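Local coordinates for alpha-2,3-sialyltransferase (Campylobacter jejuni, PDB 2P2V), which probably transfers sialic acid from CMP-sialic acid to form alpha-2,3 linkages, this chain being the part that binds the donor sugar nucleotide, at residues S150-C155 and E208-A213; E125-E128 and F133-Y136; E128-F133 and M154-I159; E42-R47 and L161-I166. One frame throughout, in Å; residues are numbered along the deposited sequence.

Contact 1 of 4, residues S150-C155 and E208-A213; sequences SGVYMC and EYDIEA. With CSF (cytidine-5'-monophosphate-3-fluoro-N-acetyl-neuraminic acid), chain O.
Val152 meets Asp210 and Ala213 through its two methyls, one for each partner. CG1 lies anti to the backbone N (chi1 -175°), which points it at Ala213, and Val152 CG1 sits 3.8 Å from Ala213 CB. CG2 lies anti to the carbonyl carbon and leans on the carboxylate, with Val152 CG2 3.3 Å from Asp210 OD1. This contact is van der Waals in kind. Asp210 is buried, and its OD2 is hydrogen-bonded to Thr149 OG1, just before helix 150-161. Asp210 thus ties helix 207-221 to the start of the helix that holds the ligand.

That start is in the pocket of the sialic acid donor analogue CSF. Ser150 N donates to the carboxylate oxygen OBA of CSF at 2.9 Å (162° at the hydrogen). Gly151 N donates to O3' of its ribose at 3.1 Å. So these two backbone N-H groups reach both the sugar acid and the nucleoside. Gly151 has no side chain, and the ribose lies close to it.

Farther out, Val152 packs on Leu214 and Ala213 on Phe133 and Tyr136 of helix 131-144. Met154 of helix 150-161 lies against Phe46 and Cys48 of strand 44-48.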
loop_
_atom_site.group_PDB
_atom_site.type_symbol
_atom_site.label_atom_id
_atom_site.label_comp_id
_atom_site.label_asym_id
_atom_site.label_seq_id
_atom_site.Cartn_x
_atom_site.Cartn_y
_atom_site.Cartn_z
ATOM N N SER A 150 26.665 -12.006 9.054
ATOM C CA SER A 150 25.562 -12.972 8.869
ATOM C C SER A 150 25.460 -13.923 10.016
ATOM O O SER A 150 24.368 -14.344 10.332
ATOM C CB SER A 150 25.704 -13.784 7.583
ATOM O OG SER A 150 25.648 -12.859 6.497
ATOM N N GLY A 151 26.584 -14.278 10.645
ATOM C CA GLY A 151 26.486 -15.160 11.835
ATOM C C GLY A 151 25.600 -14.613 12.925
ATOM O O GLY A 151 24.720 -15.323 13.429
ATOM N N VAL A 152 25.839 -13.376 13.302
ATOM C CA VAL A 152 25.026 -12.602 14.228
ATOM C C VAL A 152 23.609 -12.440 13.718
ATOM O O VAL A 152 22.687 -12.637 14.444
ATOM C CB VAL A 152 25.644 -11.210 14.556
ATOM C CG1 VAL A 152 24.859 -10.421 15.620
ATOM C CG2 VAL A 152 27.086 -11.361 15.022
ATOM N N TYR A 153 23.429 -12.119 12.427
ATOM C CA TYR A 153 22.082 -11.972 11.880
ATOM C C TYR A 153 21.276 -13.246 12.060
ATOM O O TYR A 153 20.117 -13.194 12.475
ATOM C CB TYR A 153 22.201 -11.608 10.360
ATOM C CG TYR A 153 20.908 -11.188 9.728
ATOM C CD1 TYR A 153 20.599 -9.840 9.585
ATOM C CD2 TYR A 153 20.002 -12.137 9.261
ATOM C CE1 TYR A 153 19.386 -9.481 9.026
ATOM C CE2 TYR A 153 18.789 -11.783 8.711
ATOM C CZ TYR A 153 18.519 -10.452 8.571
ATOM O OH TYR A 153 17.335 -10.073 8.005
ATOM N N MET A 154 21.889 -14.386 11.744
ATOM C CA MET A 154 21.242 -15.681 11.877
ATOM C C MET A 154 20.848 -15.947 13.339
ATOM O O MET A 154 19.782 -16.572 13.594
ATOM C CB MET A 154 22.150 -16.818 11.385
ATOM C CG MET A 154 22.262 -16.855 9.820
ATOM S SD MET A 154 23.089 -18.351 9.265
ATOM C CE MET A 154 24.711 -17.952 9.791
ATOM N N CYS A 155 21.689 -15.504 14.266
ATOM C CA CYS A 155 21.317 -15.633 15.733
ATOM C C CYS A 155 20.044 -14.850 16.071
ATOM O O CYS A 155 19.145 -15.351 16.764
ATOM C CB CYS A 155 22.463 -15.138 16.623
ATOM S SG CYS A 155 23.888 -16.234 16.615
ATOM N N GLU A 208 34.494 -6.803 17.604
ATOM C CA GLU A 208 33.962 -6.180 18.820
ATOM C C GLU A 208 32.456 -5.977 18.731
ATOM O O GLU A 208 31.690 -6.290 19.679
ATOM C CB GLU A 208 34.643 -4.834 19.093
ATOM C CG GLU A 208 36.115 -4.937 19.459
ATOM C CD GLU A 208 36.920 -5.662 18.374
ATOM O OE1 GLU A 208 36.869 -5.245 17.182
ATOM O OE2 GLU A 208 37.581 -6.671 18.737
ATOM N N TYR A 209 32.020 -5.476 17.578
ATOM C CA TYR A 209 30.592 -5.240 17.389
ATOM C C TYR A 209 29.819 -6.533 17.333
ATOM O O TYR A 209 28.789 -6.628 17.965
ATOM C CB TYR A 209 30.321 -4.362 16.166
ATOM C CG TYR A 209 28.871 -3.918 16.047
ATOM C CD1 TYR A 209 28.218 -3.292 17.107
ATOM C CD2 TYR A 209 28.154 -4.139 14.863
ATOM C CE1 TYR A 209 26.865 -2.907 16.998
ATOM C CE2 TYR A 209 26.804 -3.758 14.746
ATOM C CZ TYR A 209 26.175 -3.131 15.803
ATOM O OH TYR A 209 24.852 -2.776 15.653
ATOM N N ASP A 210 30.284 -7.535 16.574
ATOM C CA ASP A 210 29.580 -8.839 16.581
ATOM C C ASP A 210 29.421 -9.352 17.973
ATOM O O ASP A 210 28.323 -9.760 18.368
ATOM C CB ASP A 210 30.298 -9.898 15.759
ATOM C CG ASP A 210 29.974 -9.812 14.285
ATOM O OD1 ASP A 210 29.103 -8.984 13.882
ATOM O OD2 ASP A 210 30.593 -10.596 13.516
ATOM N N ILE A 211 30.517 -9.358 18.736
ATOM C CA ILE A 211 30.436 -9.797 20.126
ATOM C C ILE A 211 29.458 -8.984 20.977
ATOM O O ILE A 211 28.644 -9.560 21.648
ATOM C CB ILE A 211 31.854 -9.979 20.822
ATOM C CG1 ILE A 211 32.647 -11.029 20.054
ATOM C CG2 ILE A 211 31.676 -10.387 22.339
ATOM C CD1 ILE A 211 34.132 -10.999 20.377
ATOM N N GLU A 212 29.523 -7.651 20.927
ATOM C CA GLU A 212 28.565 -6.832 21.683
ATOM C C GLU A 212 27.093 -7.141 21.315
ATOM O O GLU A 212 26.206 -7.257 22.187
ATOM C CB GLU A 212 28.860 -5.367 21.402
ATOM C CG GLU A 212 27.946 -4.402 22.160
ATOM C CD GLU A 212 28.159 -2.989 21.645
ATOM O OE1 GLU A 212 29.160 -2.365 22.057
ATOM O OE2 GLU A 212 27.345 -2.528 20.803
ATOM N N ALA A 213 26.829 -7.256 20.003
ATOM C CA ALA A 213 25.481 -7.556 19.520
ATOM C C ALA A 213 25.027 -8.907 20.011
ATOM O O ALA A 213 23.870 -9.074 20.397
ATOM C CB ALA A 213 25.441 -7.509 17.985
HETATM C C5A CSF O . 31.333 -10.486 2.914
HETATM C C4A CSF O . 31.808 -10.557 4.361
HETATM C C2A CSF O . 29.750 -11.952 4.986
HETATM O O6A CSF O . 29.449 -11.932 3.574
HETATM C C6A CSF O . 30.526 -11.763 2.616
HETATM C C3A CSF O . 30.633 -10.753 5.331
HETATM O O4A CSF O . 32.433 -9.328 4.702
HETATM N N5A CSF O . 32.551 -10.451 2.075
HETATM C C7A CSF O . 29.891 -11.730 1.232
HETATM C C8A CSF O . 29.070 -12.991 0.983
HETATM C C9A CSF O . 28.330 -12.937 -0.370
HETATM O O9A CSF O . 27.647 -14.180 -0.656
HETATM O O8A CSF O . 29.953 -14.151 1.099
HETATM O O7A CSF O . 29.105 -10.530 1.114
HETATM C C1A CSF O . 28.471 -11.751 5.786
HETATM O OBA CSF O . 28.609 -11.488 7.014
HETATM O OAA CSF O . 27.362 -11.863 5.196
HETATM O O1A CSF O . 30.310 -13.182 5.503
HETATM O O2A CSF O . 32.483 -14.050 4.700
HETATM N N1 CSF O . 33.037 -15.877 9.319
HETATM C C2 CSF O . 33.953 -15.519 10.355
HETATM N N3 CSF O . 35.301 -15.569 10.139
HETATM C C4 CSF O . 35.773 -15.982 8.941
HETATM C C5 CSF O . 34.891 -16.341 7.913
HETATM C C6 CSF O . 33.517 -16.284 8.126
HETATM C "C3'" CSF O . 30.162 -14.325 8.432
HETATM C "C2'" CSF O . 30.984 -14.441 9.701
HETATM C "C1'" CSF O . 31.581 -15.842 9.575
HETATM O "O4'" CSF O . 30.861 -16.570 8.555
HETATM C "C4'" CSF O . 29.821 -15.752 8.020
HETATM P PA CSF O . 31.023 -14.432 4.743
HETATM O "O5'" CSF O . 30.905 -15.635 5.831
HETATM C "C5'" CSF O . 29.689 -15.943 6.510
HETATM O "O3'" CSF O . 28.948 -13.626 8.681
HETATM O "O2'" CSF O . 30.118 -14.356 10.866
HETATM N N4 CSF O . 37.119 -16.048 8.706
HETATM O O2 CSF O . 33.499 -15.120 11.463
HETATM O O3A CSF O . 30.279 -14.914 3.532
HETATM C C10 CSF O . 32.494 -9.749 0.930
HETATM O O10 CSF O . 31.477 -9.154 0.541
HETATM C C11 CSF O . 33.767 -9.743 0.116
HETATM F F3A CSF O . 29.823 -9.640 5.317
#

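Contact 2 of 4, residues E125-E128 and F133-Y136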
loop_
_atom_site.group_PDB
_atom_site.type_symbol
_atom_site.label_atom_id
_atom_site.label_comp_id
_atom_site.label_asym_id
_atom_site.label_seq_id
_atom_site.Cartn_x
_atom_site.Cartn_y
_atom_site.Cartn_z
ATOM N N GLU A 125 11.594 -8.989 8.074
ATOM C CA GLU A 125 10.199 -9.151 8.506
ATOM C C GLU A 125 10.177 -9.968 9.808
ATOM O O GLU A 125 9.153 -9.948 10.560
ATOM C CB GLU A 125 9.372 -9.841 7.426
ATOM C CG GLU A 125 9.123 -8.876 6.245
ATOM C CD GLU A 125 8.307 -9.452 5.091
ATOM O OE1 GLU A 125 8.289 -10.651 4.872
ATOM O OE2 GLU A 125 7.678 -8.639 4.387
ATOM N N VAL A 126 11.260 -10.675 10.056
ATOM C CA VAL A 126 11.379 -11.586 11.262
ATOM C C VAL A 126 12.131 -10.824 12.320
ATOM O O VAL A 126 11.660 -10.683 13.427
ATOM C CB VAL A 126 12.056 -12.953 10.917
ATOM C CG1 VAL A 126 12.461 -13.765 12.219
ATOM C CG2 VAL A 126 11.201 -13.790 10.011
ATOM N N ILE A 127 13.294 -10.225 11.996
ATOM C CA ILE A 127 14.027 -9.559 13.061
ATOM C C ILE A 127 13.400 -8.230 13.520
ATOM O O ILE A 127 13.765 -7.729 14.571
ATOM C CB ILE A 127 15.542 -9.330 12.745
ATOM C CG1 ILE A 127 15.652 -8.545 11.449
ATOM C CG2 ILE A 127 16.229 -10.685 12.625
ATOM C CD1 ILE A 127 16.996 -7.840 11.331
ATOM N N GLU A 128 12.456 -7.680 12.773
ATOM C CA GLU A 128 11.893 -6.403 13.177
ATOM C C GLU A 128 11.083 -6.589 14.487
ATOM O O GLU A 128 10.761 -5.624 15.168
ATOM C CB GLU A 128 11.014 -5.771 12.101
ATOM C CG GLU A 128 9.799 -6.588 11.673
ATOM C CD GLU A 128 9.015 -5.976 10.524
ATOM O OE1 GLU A 128 9.438 -4.937 9.934
ATOM O OE2 GLU A 128 7.977 -6.572 10.157
ATOM N N PHE A 133 16.417 -4.817 19.882
ATOM C CA PHE A 133 17.661 -5.208 19.171
ATOM C C PHE A 133 17.644 -4.546 17.784
ATOM O O PHE A 133 18.662 -3.950 17.322
ATOM C CB PHE A 133 17.753 -6.723 19.017
ATOM C CG PHE A 133 18.993 -7.157 18.303
ATOM C CD1 PHE A 133 20.226 -7.160 18.948
ATOM C CD2 PHE A 133 18.929 -7.517 16.925
ATOM C CE1 PHE A 133 21.398 -7.557 18.286
ATOM C CE2 PHE A 133 20.143 -7.897 16.220
ATOM C CZ PHE A 133 21.347 -7.913 16.885
ATOM N N TYR A 134 16.474 -4.549 17.182
ATOM C CA TYR A 134 16.301 -3.957 15.821
ATOM C C TYR A 134 16.579 -2.464 15.829
ATOM O O TYR A 134 17.255 -1.939 14.937
ATOM C CB TYR A 134 14.884 -4.198 15.352
ATOM C CG TYR A 134 14.622 -3.941 13.866
ATOM C CD1 TYR A 134 13.633 -3.064 13.455
ATOM C CD2 TYR A 134 15.256 -4.754 12.907
ATOM C CE1 TYR A 134 13.285 -2.948 12.076
ATOM C CE2 TYR A 134 14.949 -4.619 11.514
ATOM C CZ TYR A 134 13.974 -3.732 11.130
ATOM O OH TYR A 134 13.667 -3.617 9.767
ATOM N N ALA A 135 16.050 -1.734 16.826
ATOM C CA ALA A 135 16.375 -0.327 16.951
ATOM C C ALA A 135 17.849 -0.097 17.219
ATOM O O ALA A 135 18.445 0.879 16.723
ATOM C CB ALA A 135 15.502 0.343 18.052
ATOM N N TYR A 136 18.467 -0.960 18.025
ATOM C CA TYR A 136 19.891 -0.822 18.320
ATOM C C TYR A 136 20.772 -1.051 17.074
ATOM O O TYR A 136 21.723 -0.265 16.798
ATOM C CB TYR A 136 20.246 -1.830 19.453
ATOM C CG TYR A 136 21.671 -2.314 19.505
ATOM C CD1 TYR A 136 22.034 -3.482 18.875
ATOM C CD2 TYR A 136 22.651 -1.635 20.243
ATOM C CE1 TYR A 136 23.316 -3.949 18.914
ATOM C CE2 TYR A 136 23.985 -2.118 20.308
ATOM C CZ TYR A 136 24.284 -3.289 19.639
ATOM O OH TYR A 136 25.555 -3.821 19.639
HETATM O O HOH W 1 11.139 -3.086 9.168
#
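A CH-pi contact between Glu128 and Tyr134 holds the chain at Glu128, by helix 124-127, against the first turns of helix 131-144. Glu128 CA stands 3.6 Å from the centroid of the Tyr134 ring and only 5° off its normal. Glu128 CB lies over the same face, 3.6 Å from Tyr134 CE1. Tyr134 CG is anti to its own backbone N (chi1 -167°), which brings the ring back over Glu128. Ile127 reaches the CD2 and CE2 carbons, with Ile127 CD1 3.8 Å from Tyr134 CE2. These two side chains cross at about a right angle.

No direct hydrogen bond joins the segments. A water does it instead: it donates to Glu128 OE1 at 2.6 Å and lies 2.7 Å from Tyr134 OH. Tyr134 also packs on Pro118 of the second subunit, so the ring is close to a subunit interface. Ile127 reaches Tyr153 and Ile157 of helix 150-161. Two consecutive helices are joined here by a short turn, and a tyrosine of the second packs on it.

Contact 3 of 4, residues E128-F133 and M154-I159; sequences ENLKEF and MCAIAI. With EDO (1,2-ethanediol), chain J.
Beside the apolar meeting of Leu130 with Ala156, the shortest polar bond goes to a 1,2-ethanediol, probably from the crystallisation liquor. Its O2 donates to Glu132 OE1 at 2.6 Å, and the diol is also bonded to Ile220 O of helix 207-221.

Four residues carry the contact between the segments. Leu130, at the N-cap position of helix 131-144, is the centre of an inverse gamma turn. With CG anti to the carbonyl carbon (chi1 -52°), both methyls of Leu130 face helix 150-161. One methyl meets the backbone: Leu130 CD1 lies 3.3 Å from Ala156 O. The other turns to the next helical turn, where Leu130 CD2 is 4.1 Å from Ile159 CG2. Leu130 and Ile159 cross at about a right angle. Phe133 adds its ring, whose CE2 lies 3.7 Å from Ala156 CB. Ala156 CB thus touches both Phe133 CE2 and, at 4.1 Å, Leu130 CD1.

Tyr221 of helix 207-221 packs on both Leu130 and Ile159, and Ile127 on Ala156. No hydrogen bond links the two segments. The contact is therefore apolar, and the small Ala156 is consistent with the close approach of Leu130 and Phe133.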
loop_
_atom_site.group_PDB
_atom_site.type_symbol
_atom_site.label_atom_id
_atom_site.label_comp_id
_atom_site.label_asym_id
_atom_site.label_seq_id
_atom_site.Cartn_x
_atom_site.Cartn_y
_atom_site.Cartn_z
ATOM N N GLU A 128 12.456 -7.680 12.773
ATOM C CA GLU A 128 11.893 -6.403 13.177
ATOM C C GLU A 128 11.083 -6.589 14.487
ATOM O O GLU A 128 10.761 -5.624 15.168
ATOM C CB GLU A 128 11.014 -5.771 12.101
ATOM C CG GLU A 128 9.799 -6.588 11.673
ATOM C CD GLU A 128 9.015 -5.976 10.524
ATOM O OE1 GLU A 128 9.438 -4.937 9.934
ATOM O OE2 GLU A 128 7.977 -6.572 10.157
ATOM N N ASN A 129 10.746 -7.840 14.746
ATOM C CA ASN A 129 9.967 -8.171 15.942
ATOM C C ASN A 129 10.789 -8.140 17.215
ATOM O O ASN A 129 10.202 -8.134 18.356
ATOM C CB ASN A 129 9.310 -9.515 15.771
ATOM C CG ASN A 129 8.271 -9.502 14.657
ATOM O OD1 ASN A 129 7.421 -8.611 14.592
ATOM N ND2 ASN A 129 8.394 -10.451 13.725
ATOM N N LEU A 130 12.109 -8.152 17.076
ATOM C CA LEU A 130 13.028 -7.966 18.197
ATOM C C LEU A 130 13.212 -6.456 18.386
ATOM O O LEU A 130 14.230 -5.858 18.004
ATOM C CB LEU A 130 14.354 -8.732 18.010
ATOM C CG LEU A 130 14.327 -10.221 17.677
ATOM C CD1 LEU A 130 15.723 -10.711 17.442
ATOM C CD2 LEU A 130 13.725 -10.950 18.886
ATOM N N LYS A 131 12.200 -5.809 18.975
ATOM C CA LYS A 131 12.115 -4.359 18.886
ATOM C C LYS A 131 13.328 -3.645 19.371
ATOM O O LYS A 131 13.870 -2.767 18.659
ATOM C CB LYS A 131 10.827 -3.828 19.533
ATOM C CG LYS A 131 9.579 -4.393 18.846
ATOM C CD LYS A 131 8.330 -3.632 19.298
ATOM C CE LYS A 131 7.085 -4.080 18.528
ATOM N NZ LYS A 131 7.324 -4.168 17.048
ATOM N N GLU A 132 13.801 -4.013 20.571
ATOM C CA GLU A 132 14.919 -3.329 21.135
ATOM C C GLU A 132 16.205 -3.572 20.308
ATOM O O GLU A 132 16.971 -2.616 20.033
ATOM C CB GLU A 132 15.091 -3.745 22.606
ATOM C CG GLU A 132 16.366 -3.200 23.204
ATOM C CD GLU A 132 16.474 -3.354 24.725
ATOM O OE1 GLU A 132 15.561 -3.979 25.322
ATOM O OE2 GLU A 132 17.496 -2.841 25.270
ATOM N N PHE A 133 16.417 -4.817 19.882
ATOM C CA PHE A 133 17.661 -5.208 19.171
ATOM C C PHE A 133 17.644 -4.546 17.784
ATOM O O PHE A 133 18.662 -3.950 17.322
ATOM C CB PHE A 133 17.753 -6.723 19.017
ATOM C CG PHE A 133 18.993 -7.157 18.303
ATOM C CD1 PHE A 133 20.226 -7.160 18.948
ATOM C CD2 PHE A 133 18.929 -7.517 16.925
ATOM C CE1 PHE A 133 21.398 -7.557 18.286
ATOM C CE2 PHE A 133 20.143 -7.897 16.220
ATOM C CZ PHE A 133 21.347 -7.913 16.885
ATOM N N MET A 154 21.889 -14.386 11.744
ATOM C CA MET A 154 21.242 -15.681 11.877
ATOM C C MET A 154 20.848 -15.947 13.339
ATOM O O MET A 154 19.782 -16.572 13.594
ATOM C CB MET A 154 22.150 -16.818 11.385
ATOM C CG MET A 154 22.262 -16.855 9.820
ATOM S SD MET A 154 23.089 -18.351 9.265
ATOM C CE MET A 154 24.711 -17.952 9.791
ATOM N N CYS A 155 21.689 -15.504 14.266
ATOM C CA CYS A 155 21.317 -15.633 15.733
ATOM C C CYS A 155 20.044 -14.850 16.071
ATOM O O CYS A 155 19.145 -15.351 16.764
ATOM C CB CYS A 155 22.463 -15.138 16.623
ATOM S SG CYS A 155 23.888 -16.234 16.615
ATOM N N ALA A 156 19.969 -13.615 15.584
ATOM C CA ALA A 156 18.805 -12.757 15.774
ATOM C C ALA A 156 17.582 -13.428 15.174
ATOM O O ALA A 156 16.501 -13.498 15.791
ATOM C CB ALA A 156 19.089 -11.268 15.155
ATOM N N ILE A 157 17.720 -13.984 13.954
ATOM C CA ILE A 157 16.598 -14.637 13.323
ATOM C C ILE A 157 16.132 -15.832 14.181
ATOM O O ILE A 157 14.914 -16.001 14.433
ATOM C CB ILE A 157 16.973 -15.164 11.890
ATOM C CG1 ILE A 157 17.095 -13.964 10.941
ATOM C CG2 ILE A 157 15.886 -16.106 11.380
ATOM C CD1 ILE A 157 15.782 -13.416 10.406
ATOM N N ALA A 158 17.099 -16.624 14.612
ATOM C CA ALA A 158 16.807 -17.826 15.464
ATOM C C ALA A 158 16.032 -17.415 16.725
ATOM O O ALA A 158 14.994 -18.032 17.056
ATOM C CB ALA A 158 18.081 -18.567 15.809
ATOM N N ILE A 159 16.492 -16.350 17.374
ATOM C CA ILE A 159 15.872 -15.829 18.618
ATOM C C ILE A 159 14.482 -15.321 18.338
ATOM O O ILE A 159 13.506 -15.671 19.065
ATOM C CB ILE A 159 16.775 -14.776 19.272
ATOM C CG1 ILE A 159 18.058 -15.455 19.734
ATOM C CG2 ILE A 159 16.070 -14.006 20.388
ATOM C CD1 ILE A 159 19.128 -14.539 20.127
HETATM C C1 EDO J . 14.390 -6.601 28.536
HETATM O O1 EDO J . 14.595 -8.012 28.512
HETATM C C2 EDO J . 15.759 -5.949 28.414
HETATM O O2 EDO J . 15.585 -4.649 27.850
#

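Contact 4 of 4, residues E42-R47 and L161-I166. With EDO (1,2-ethanediol), chain E.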
loop_
_atom_site.group_PDB
_atom_site.type_symbol
_atom_site.label_atom_id
_atom_site.label_comp_id
_atom_site.label_asym_id
_atom_site.label_seq_id
_atom_site.Cartn_x
_atom_site.Cartn_y
_atom_site.Cartn_z
ATOM N N GLU A 42 19.486 -33.067 19.808
ATOM C CA GLU A 42 18.541 -32.612 18.802
ATOM C C GLU A 42 18.837 -31.181 18.458
ATOM O O GLU A 42 19.231 -30.396 19.314
ATOM C CB GLU A 42 17.118 -32.736 19.310
ATOM C CG GLU A 42 16.751 -34.171 19.592
ATOM C CD GLU A 42 15.328 -34.444 19.272
ATOM O OE1 GLU A 42 14.465 -34.210 20.160
ATOM O OE2 GLU A 42 15.070 -34.874 18.121
ATOM N N TYR A 43 18.668 -30.845 17.181
ATOM C CA TYR A 43 18.955 -29.497 16.739
ATOM C C TYR A 43 18.537 -29.325 15.262
ATOM O O TYR A 43 18.437 -30.298 14.516
ATOM C CB TYR A 43 20.458 -29.157 16.869
ATOM C CG TYR A 43 21.373 -30.145 16.171
ATOM C CD1 TYR A 43 21.628 -30.044 14.780
ATOM C CD2 TYR A 43 22.003 -31.186 16.893
ATOM C CE1 TYR A 43 22.463 -30.942 14.149
ATOM C CE2 TYR A 43 22.823 -32.095 16.274
ATOM C CZ TYR A 43 23.062 -31.968 14.907
ATOM O OH TYR A 43 23.867 -32.857 14.279
ATOM N N ASP A 44 18.301 -28.063 14.895
ATOM C CA ASP A 44 18.157 -27.614 13.468
ATOM C C ASP A 44 19.455 -26.907 13.142
ATOM O O ASP A 44 20.213 -26.520 14.029
ATOM C CB ASP A 44 16.962 -26.635 13.330
ATOM C CG ASP A 44 15.601 -27.338 13.445
ATOM O OD1 ASP A 44 15.537 -28.521 13.129
ATOM O OD2 ASP A 44 14.582 -26.733 13.872
ATOM N N VAL A 45 19.734 -26.673 11.849
ATOM C CA VAL A 45 20.990 -26.079 11.468
ATOM C C VAL A 45 20.660 -24.844 10.560
ATOM O O VAL A 45 19.790 -24.971 9.695
ATOM C CB VAL A 45 21.768 -27.041 10.585
ATOM C CG1 VAL A 45 23.015 -26.404 10.165
ATOM C CG2 VAL A 45 22.097 -28.389 11.344
ATOM N N PHE A 46 21.378 -23.736 10.741
ATOM C CA PHE A 46 21.282 -22.571 9.823
ATOM C C PHE A 46 22.637 -22.429 9.152
ATOM O O PHE A 46 23.698 -22.557 9.805
ATOM C CB PHE A 46 20.981 -21.281 10.578
ATOM C CG PHE A 46 19.529 -21.077 11.004
ATOM C CD1 PHE A 46 18.522 -21.974 10.711
ATOM C CD2 PHE A 46 19.217 -19.924 11.733
ATOM C CE1 PHE A 46 17.194 -21.718 11.149
ATOM C CE2 PHE A 46 17.928 -19.653 12.165
ATOM C CZ PHE A 46 16.905 -20.546 11.861
ATOM N N ARG A 47 22.635 -22.193 7.834
ATOM C CA ARG A 47 23.887 -21.951 7.131
ATOM C C ARG A 47 23.713 -20.672 6.303
ATOM O O ARG A 47 22.589 -20.228 6.043
ATOM C CB ARG A 47 24.198 -23.098 6.154
ATOM C CG ARG A 47 24.281 -24.564 6.749
ATOM C CD ARG A 47 25.411 -24.653 7.758
ATOM N NE ARG A 47 26.762 -24.373 7.256
ATOM C CZ ARG A 47 27.548 -25.273 6.664
ATOM N NH1 ARG A 47 27.122 -26.494 6.452
ATOM N NH2 ARG A 47 28.782 -24.949 6.302
ATOM N N LEU A 161 12.521 -16.426 16.077
ATOM C CA LEU A 161 11.651 -17.507 15.696
ATOM C C LEU A 161 11.409 -18.429 16.894
ATOM O O LEU A 161 10.581 -19.349 16.830
ATOM C CB LEU A 161 12.282 -18.324 14.588
ATOM C CG LEU A 161 12.215 -17.603 13.210
ATOM C CD1 LEU A 161 13.064 -18.422 12.287
ATOM C CD2 LEU A 161 10.801 -17.367 12.641
ATOM N N GLY A 162 12.154 -18.193 17.952
ATOM C CA GLY A 162 11.825 -18.865 19.235
ATOM C C GLY A 162 12.770 -19.988 19.607
ATOM O O GLY A 162 12.449 -20.791 20.496
ATOM N N TYR A 163 13.954 -20.050 18.984
ATOM C CA TYR A 163 14.992 -20.933 19.494
ATOM C C TYR A 163 15.607 -20.352 20.761
ATOM O O TYR A 163 15.712 -19.113 20.930
ATOM C CB TYR A 163 16.069 -21.198 18.455
ATOM C CG TYR A 163 15.628 -21.989 17.237
ATOM C CD1 TYR A 163 15.311 -21.331 16.038
ATOM C CD2 TYR A 163 15.588 -23.387 17.254
ATOM C CE1 TYR A 163 14.966 -22.016 14.947
ATOM C CE2 TYR A 163 15.234 -24.099 16.143
ATOM C CZ TYR A 163 14.942 -23.395 14.965
ATOM O OH TYR A 163 14.589 -24.077 13.839
ATOM N N LYS A 164 16.030 -21.253 21.649
ATOM C CA LYS A 164 16.460 -20.859 23.009
ATOM C C LYS A 164 17.919 -21.114 23.317
ATOM O O LYS A 164 18.501 -20.435 24.181
ATOM C CB LYS A 164 15.541 -21.500 24.053
ATOM C CG LYS A 164 14.110 -21.011 23.998
ATOM C CD LYS A 164 14.013 -19.482 24.082
ATOM C CE LYS A 164 12.569 -19.038 24.097
ATOM N NZ LYS A 164 12.470 -17.563 23.804
ATOM N N THR A 165 18.524 -22.077 22.609
ATOM C CA THR A 165 19.932 -22.349 22.761
ATOM C C THR A 165 20.674 -22.393 21.432
ATOM O O THR A 165 20.422 -23.265 20.614
ATOM C CB THR A 165 20.201 -23.686 23.509
ATOM O OG1 THR A 165 19.363 -23.749 24.670
ATOM C CG2 THR A 165 21.642 -23.703 23.949
ATOM N N ILE A 166 21.643 -21.505 21.281
ATOM C CA ILE A 166 22.434 -21.405 20.039
ATOM C C ILE A 166 23.833 -22.000 20.207
ATOM O O ILE A 166 24.520 -21.653 21.156
ATOM C CB ILE A 166 22.582 -19.908 19.651
ATOM C CG1 ILE A 166 21.217 -19.292 19.416
ATOM C CG2 ILE A 166 23.549 -19.739 18.490
ATOM C CD1 ILE A 166 21.221 -17.818 19.499
HETATM C C1 EDO E . 19.014 -33.421 15.524
HETATM O O1 EDO E . 17.619 -33.212 15.314
HETATM C C2 EDO E . 19.670 -33.997 14.298
HETATM O O2 EDO E . 20.479 -35.084 14.775
#
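Asp44 and Tyr163 have their CA atoms 9.5 Å apart, because strand 21-25 runs between strands 44-48 and 165-169 and the two segments meet by side chains alone. Helix 150-161 ends just before Tyr163 in a Schellman motif at Gly162, whose positive phi suits glycine.

The hydroxyl of Tyr163 donates to Asp44, with Tyr163 OH 2.7 Å from Asp44 OD2. Asp44 CG is anti to the carbonyl carbon (chi1 -73°), which sets the carboxylate towards Tyr163. The oxygen is met on its anti side, 16° out of the carboxylate plane. OD2 lies in the plane of the ring, at its edge, while the carboxylate is turned 88° against it. Phe46 lies next to Tyr163. Phe46 CZ lies 3.9 Å from Tyr163 CE1, and the ring planes are nearly perpendicular. Leu161 CD1 comes to the edge of the Phe46 ring, 4.4 Å from CZ.

Ala158 packs on both Phe46 and Tyr163, and Ile22 of strand 21-25 on both Asp44 and Phe46. One donor-to-carboxylate bond, reinforced by aromatic and aliphatic contacts, thus ties the turn after helix 150-161 to the start of strand 44-48. The charge on Asp44 would be expected to strengthen that bond.

In the fold
The four contacts lie around helix 150-161, which contacts 1 and 3 use directly and which packs against the parallel sheet of this sialyltransferase chain. Contacts 2 and 3 are neighbours, with centres about 5 Å apart, and share Glu128 and Phe133. Contact 1 lies about 11 Å from contact 3, between centres, and shares Met154 and Cys155 with it. The centre of contact 4, about 13 Å from that of contact 3 and 15 Å from that of contact 1, is on the sheet side of the helix. Along the chain, contacts 2 and 3 are nested inside the loop closed by contact 4, whereas contact 1 crosses it. The helix therefore joins the nucleotide-sugar site to the sheet.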